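Local coordinates for hydrazine synthase subunit beta (PDB 5C2V), which belongs to the complex that condenses nitric oxide with ammonium to form hydrazine, and may modulate passage of the hydroxylamine intermediate between the active sites of its partner subunits, at residues L12-H17 against I29-G34; T48-R54 against K87-E92. All blocks are in the same frame, centred on the assembly; numbering follows the deposited sequence.

Contact 1: residues L12-H17 against I29-G34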
loop_
_atom_site.group_PDB
_atom_site.type_symbol
_atom_site.label_atom_id
_atom_site.label_comp_id
_atom_site.label_asym_id
_atom_site.label_seq_id
_atom_site.Cartn_x
_atom_site.Cartn_y
_atom_site.Cartn_z
ATOM N N LEU B 12 24.644 52.468 -27.544
ATOM C CA LEU B 12 24.623 51.010 -27.609
ATOM C C LEU B 12 23.726 50.491 -28.731
ATOM O O LEU B 12 22.615 50.984 -28.921
ATOM C CB LEU B 12 24.167 50.438 -26.267
ATOM C CG LEU B 12 24.960 50.937 -25.056
ATOM C CD1 LEU B 12 24.385 50.381 -23.767
ATOM C CD2 LEU B 12 26.429 50.573 -25.194
ATOM N N PRO B 13 24.215 49.489 -29.481
ATOM C CA PRO B 13 23.500 48.907 -30.625
ATOM C C PRO B 13 22.202 48.189 -30.249
ATOM O O PRO B 13 21.211 48.336 -30.966
ATOM C CB PRO B 13 24.517 47.918 -31.205
ATOM C CG PRO B 13 25.412 47.584 -30.067
ATOM C CD PRO B 13 25.520 48.843 -29.263
ATOM N N GLY B 14 22.204 47.432 -29.154
ATOM C CA GLY B 14 20.984 46.790 -28.693
ATOM C C GLY B 14 20.419 45.722 -29.615
ATOM O O GLY B 14 19.297 45.878 -30.098
ATOM N N PRO B 15 21.197 44.660 -29.907
ATOM C CA PRO B 15 20.744 43.732 -30.954
ATOM C C PRO B 15 19.365 43.129 -30.680
ATOM O O PRO B 15 19.149 42.516 -29.635
ATOM C CB PRO B 15 21.807 42.627 -30.917
ATOM C CG PRO B 15 22.979 43.213 -30.193
ATOM C CD PRO B 15 22.412 44.189 -29.223
ATOM N N PHE B 16 18.447 43.306 -31.629
ATOM C CA PHE B 16 17.109 42.730 -31.542
ATOM C C PHE B 16 16.869 41.419 -32.300
ATOM O O PHE B 16 15.865 40.745 -32.068
ATOM C CB PHE B 16 16.104 43.774 -32.032
ATOM C CG PHE B 16 14.739 43.625 -31.439
ATOM C CD1 PHE B 16 14.502 43.987 -30.124
ATOM C CD2 PHE B 16 13.688 43.140 -32.198
ATOM C CE1 PHE B 16 13.245 43.857 -29.573
ATOM C CE2 PHE B 16 12.427 43.009 -31.652
ATOM C CZ PHE B 16 12.205 43.368 -30.337
ATOM N N HIS B 17 17.788 41.050 -33.187
ATOM C CA HIS B 17 17.545 39.925 -34.089
ATOM C C HIS B 17 18.853 39.384 -34.649
ATOM O O HIS B 17 19.861 40.089 -34.671
ATOM C CB HIS B 17 16.605 40.355 -35.227
ATOM C CG HIS B 17 16.096 39.223 -36.068
ATOM N ND1 HIS B 17 16.789 38.725 -37.151
ATOM C CD2 HIS B 17 14.955 38.498 -35.988
ATOM C CE1 HIS B 17 16.100 37.741 -37.700
ATOM N NE2 HIS B 17 14.982 37.582 -37.013
ATOM N N ILE B 29 23.286 40.890 -37.661
ATOM C CA ILE B 29 22.576 41.295 -36.458
ATOM C C ILE B 29 21.855 42.621 -36.657
ATOM O O ILE B 29 22.475 43.620 -37.000
ATOM C CB ILE B 29 23.528 41.427 -35.256
ATOM C CG1 ILE B 29 24.139 40.073 -34.886
ATOM C CG2 ILE B 29 22.798 42.009 -34.081
ATOM C CD1 ILE B 29 25.478 39.804 -35.533
ATOM N N SER B 30 20.548 42.638 -36.429
ATOM C CA SER B 30 19.812 43.888 -36.526
ATOM C C SER B 30 19.919 44.627 -35.202
ATOM O O SER B 30 19.475 44.129 -34.173
ATOM C CB SER B 30 18.347 43.637 -36.884
ATOM O OG SER B 30 18.232 42.986 -38.136
ATOM N N ASN B 31 20.516 45.813 -35.229
ATOM C CA ASN B 31 20.659 46.609 -34.019
ATOM C C ASN B 31 19.514 47.603 -33.907
ATOM O O ASN B 31 19.418 48.545 -34.693
ATOM C CB ASN B 31 22.005 47.337 -34.007
ATOM C CG ASN B 31 23.182 46.387 -34.123
ATOM O OD1 ASN B 31 23.156 45.278 -33.588
ATOM N ND2 ASN B 31 24.223 46.818 -34.826
ATOM N N GLN B 32 18.649 47.392 -32.921
ATOM C CA GLN B 32 17.443 48.196 -32.782
ATOM C C GLN B 32 17.773 49.623 -32.366
ATOM O O GLN B 32 17.201 50.580 -32.890
ATOM C CB GLN B 32 16.491 47.561 -31.766
ATOM C CG GLN B 32 15.119 48.208 -31.728
ATOM C CD GLN B 32 14.298 47.776 -30.532
ATOM O OE1 GLN B 32 14.812 47.662 -29.419
ATOM N NE2 GLN B 32 13.012 47.529 -30.755
ATOM N N SER B 33 18.699 49.759 -31.425
ATOM C CA SER B 33 19.076 51.068 -30.911
ATOM C C SER B 33 20.223 51.676 -31.713
ATOM O O SER B 33 20.589 52.830 -31.505
ATOM C CB SER B 33 19.461 50.967 -29.434
ATOM O OG SER B 33 18.407 50.412 -28.669
ATOM N N GLY B 34 20.788 50.894 -32.628
ATOM C CA GLY B 34 21.896 51.359 -33.440
ATOM C C GLY B 34 21.481 51.798 -34.830
ATOM O O GLY B 34 22.262 52.429 -35.544
#

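Contact 2: residues T48-R54 against K87-E92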
loop_
_atom_site.group_PDB
_atom_site.type_symbol
_atom_site.label_atom_id
_atom_site.label_comp_id
_atom_site.label_asym_id
_atom_site.label_seq_id
_atom_site.Cartn_x
_atom_site.Cartn_y
_atom_site.Cartn_z
ATOM N N THR B 48 33.054 42.398 -39.064
ATOM C CA THR B 48 33.641 42.750 -40.348
ATOM C C THR B 48 33.056 44.034 -40.925
ATOM O O THR B 48 33.495 44.509 -41.972
ATOM C CB THR B 48 33.462 41.609 -41.366
ATOM O OG1 THR B 48 32.071 41.293 -41.493
ATOM C CG2 THR B 48 34.218 40.369 -40.909
ATOM N N GLY B 49 32.063 44.595 -40.242
ATOM C CA GLY B 49 31.483 45.854 -40.665
ATOM C C GLY B 49 30.137 46.157 -40.037
ATOM O O GLY B 49 29.504 45.287 -39.438
ATOM N N GLU B 50 29.697 47.402 -40.186
ATOM C CA GLU B 50 28.374 47.812 -39.735
ATOM C C GLU B 50 27.687 48.621 -40.832
ATOM O O GLU B 50 28.155 49.698 -41.202
ATOM C CB GLU B 50 28.478 48.621 -38.440
ATOM C CG GLU B 50 27.146 48.981 -37.805
ATOM C CD GLU B 50 27.314 49.607 -36.433
ATOM O OE1 GLU B 50 28.469 49.718 -35.969
ATOM O OE2 GLU B 50 26.295 49.988 -35.818
ATOM N N VAL B 51 26.575 48.104 -41.343
ATOM C CA VAL B 51 25.879 48.737 -42.459
ATOM C C VAL B 51 24.673 49.541 -41.989
ATOM O O VAL B 51 23.775 49.009 -41.339
ATOM C CB VAL B 51 25.411 47.694 -43.492
ATOM C CG1 VAL B 51 24.673 48.374 -44.635
ATOM C CG2 VAL B 51 26.595 46.897 -44.014
ATOM N N ALA B 52 24.655 50.825 -42.330
ATOM C CA ALA B 52 23.588 51.717 -41.894
ATOM C C ALA B 52 22.277 51.450 -42.628
ATOM O O ALA B 52 22.246 51.328 -43.852
ATOM C CB ALA B 52 24.008 53.167 -42.081
ATOM N N VAL B 53 21.198 51.354 -41.858
ATOM C CA VAL B 53 19.854 51.210 -42.402
ATOM C C VAL B 53 18.948 52.274 -41.797
ATOM O O VAL B 53 19.413 53.163 -41.083
ATOM C CB VAL B 53 19.258 49.816 -42.130
ATOM C CG1 VAL B 53 20.010 48.749 -42.913
ATOM C CG2 VAL B 53 19.263 49.514 -40.639
ATOM N N ARG B 54 17.655 52.183 -42.083
ATOM C CA ARG B 54 16.691 53.146 -41.564
ATOM C C ARG B 54 16.425 52.912 -40.077
ATOM O O ARG B 54 17.064 52.072 -39.444
ATOM C CB ARG B 54 15.383 53.079 -42.353
ATOM C CG ARG B 54 15.554 53.175 -43.859
ATOM C CD ARG B 54 16.452 54.337 -44.247
ATOM N NE ARG B 54 16.597 54.452 -45.695
ATOM C CZ ARG B 54 17.519 55.196 -46.296
ATOM N NH1 ARG B 54 18.385 55.894 -45.573
ATOM N NH2 ARG B 54 17.577 55.242 -47.620
ATOM N N LYS B 87 28.563 46.019 -48.676
ATOM C CA LYS B 87 28.266 46.519 -47.332
ATOM C C LYS B 87 27.570 47.880 -47.388
ATOM O O LYS B 87 27.942 48.808 -46.670
ATOM C CB LYS B 87 29.546 46.612 -46.495
ATOM C CG LYS B 87 30.397 45.349 -46.510
ATOM C CD LYS B 87 31.754 45.593 -45.866
ATOM C CE LYS B 87 32.653 44.373 -45.985
ATOM N NZ LYS B 87 32.084 43.189 -45.286
ATOM N N GLN B 88 26.559 47.987 -48.246
ATOM C CA GLN B 88 25.861 49.249 -48.476
ATOM C C GLN B 88 24.379 49.017 -48.786
ATOM O O GLN B 88 24.031 48.051 -49.465
ATOM C CB GLN B 88 26.534 50.013 -49.623
ATOM C CG GLN B 88 25.800 51.260 -50.096
ATOM C CD GLN B 88 25.914 52.415 -49.121
ATOM O OE1 GLN B 88 26.753 52.403 -48.220
ATOM N NE2 GLN B 88 25.071 53.425 -49.301
ATOM N N GLU B 89 23.509 49.898 -48.294
ATOM C CA GLU B 89 22.084 49.797 -48.598
ATOM C C GLU B 89 21.786 50.383 -49.972
ATOM O O GLU B 89 21.998 51.574 -50.203
ATOM C CB GLU B 89 21.253 50.522 -47.536
ATOM C CG GLU B 89 19.779 50.654 -47.892
ATOM C CD GLU B 89 19.079 51.738 -47.095
ATOM O OE1 GLU B 89 17.829 51.749 -47.075
ATOM O OE2 GLU B 89 19.777 52.581 -46.495
ATOM N N ILE B 90 21.294 49.549 -50.884
ATOM C CA ILE B 90 21.025 50.010 -52.242
ATOM C C ILE B 90 19.596 50.485 -52.521
ATOM O O ILE B 90 19.350 51.115 -53.550
ATOM C CB ILE B 90 21.356 48.897 -53.255
ATOM C CG1 ILE B 90 20.451 47.684 -53.021
ATOM C CG2 ILE B 90 22.822 48.504 -53.153
ATOM C CD1 ILE B 90 20.844 46.459 -53.819
ATOM N N LYS B 91 18.656 50.202 -51.620
ATOM C CA LYS B 91 17.281 50.669 -51.811
ATOM C C LYS B 91 16.465 50.673 -50.516
ATOM O O LYS B 91 16.802 49.978 -49.554
ATOM C CB LYS B 91 16.573 49.815 -52.870
ATOM C CG LYS B 91 15.362 50.489 -53.510
ATOM C CD LYS B 91 14.819 49.691 -54.685
ATOM C CE LYS B 91 13.615 50.384 -55.311
ATOM N NZ LYS B 91 13.107 49.658 -56.508
ATOM N N GLU B 92 15.383 51.448 -50.508
ATOM C CA GLU B 92 14.394 51.393 -49.437
ATOM C C GLU B 92 12.985 51.239 -50.007
ATOM O O GLU B 92 12.483 52.129 -50.695
ATOM C CB GLU B 92 14.467 52.643 -48.559
ATOM C CG GLU B 92 13.367 52.718 -47.511
ATOM C CD GLU B 92 13.399 54.008 -46.717
ATOM O OE1 GLU B 92 12.399 54.315 -46.033
ATOM O OE2 GLU B 92 14.425 54.718 -46.777
#

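Contact 1: residues L12-H17 against I29-G34
The beta hairpin of strands 15-20 and 26-31, the first two of a four-stranded beta-propeller blade, is joined by a bond from the amide of Phe-16 to Ser-30 O at 2.9 Å, which meets the acceptor almost in line with the carbonyl (C=O...N 173°). Next to this bond, Pro-15 faces Asn-31 in a non-hydrogen-bonded antiparallel pair. The proline ring lies beside Ile-29, with Pro-15 CB 3.4 Å from Ile-29 CG2.

Before the strand, the chain at Pro-13 and Gly-14 meets the turn at 32-34. Ser-33 N donates to Pro-13 O at 2.9 Å, while the longer bond from Gln-32 N reaches Gly-14 O from above the carbonyl plane. Asn-31 sets its amide against the Pro-13 ring, with Asn-31 CG 3.6 Å from Pro-13 CB, and its ND2 bonds to Thr-38 on the next strand of the blade. Pro-13 and Pro-15 also pack on the gamma subunit. The side chain of Gln-32 runs out extended from a CG trans to its backbone N (chi1 -171°), and Glu-58 holds its NE2. The Gln-32 amide stacks over one face of the Phe-16 ring, the planes 28° apart and Gln-32 NE2 3.8 Å above the ring plane, offset toward the rim.

Contact 2: residues T48-R54 against K87-E92
A sharp bend at chi2 (-49°) lays the Arg-54 guanidinium beside Glu-89 and Glu-92 of the segment 87-92; with chi1 near 180° (171° in Glu-89), both acid chains run out straight. Although three residues apart, these two acids point to the same side of their strand because a classic beta bulge at Ile-90 and Lys-91, opposite Val-81, shifts the alternation between them. Arg-54 therefore meets both carboxylates in a salt-bridge network. Glu-89 comes over a face of the guanidinium, its carboxylate plane turned by 62°, with OE2 3.5 Å above the centre of the group. Its OE1 is 3.3 Å from Arg-54 NE, but well out of the guanidinium plane, so charge alone joins them; OE1 takes its hydrogen bond from Ser-80. Glu-92 approaches obliquely and bridges to NE through OE2, although the modelled separation is too short to be taken literally at this resolution.

Toward the other end, Val-51 packs against the backbone of Lys-87, with Val-51 CG2 3.5 Å from Lys-87 O and 3.9 Å from Lys-87 CB. Lys-87 bends at its last torsion and leaves NZ 3.8 Å from Thr-48 O. These contacts join the outer strands of two adjacent propeller blades through side chains. One guanidinium faces two carboxylates, which would leave net negative charge if both are ionised; Lys-94, bridging to Glu-92 OE1, probably offsets part of that on Glu-92.

How the contacts relate
From the N terminus, the chain first closes contact 1, a hairpin joining the first two strands of one propeller blade, with 11 residues between its segments. It then crosses that blade to strand 46-52, where contact 2 opens. The 32 residues that follow carry the first three strands of the next blade, and contact 2 closes on its last strand, 88-94. The contacts thus run in series, neither nested nor crossed. Contact 1 is made within a sheet and contact 2 between two sheets. Their centres are about 14 Å apart, and they meet on the shared blade, where Asn-31 ND2 packs 3.9 Å from Glu-50 OE2.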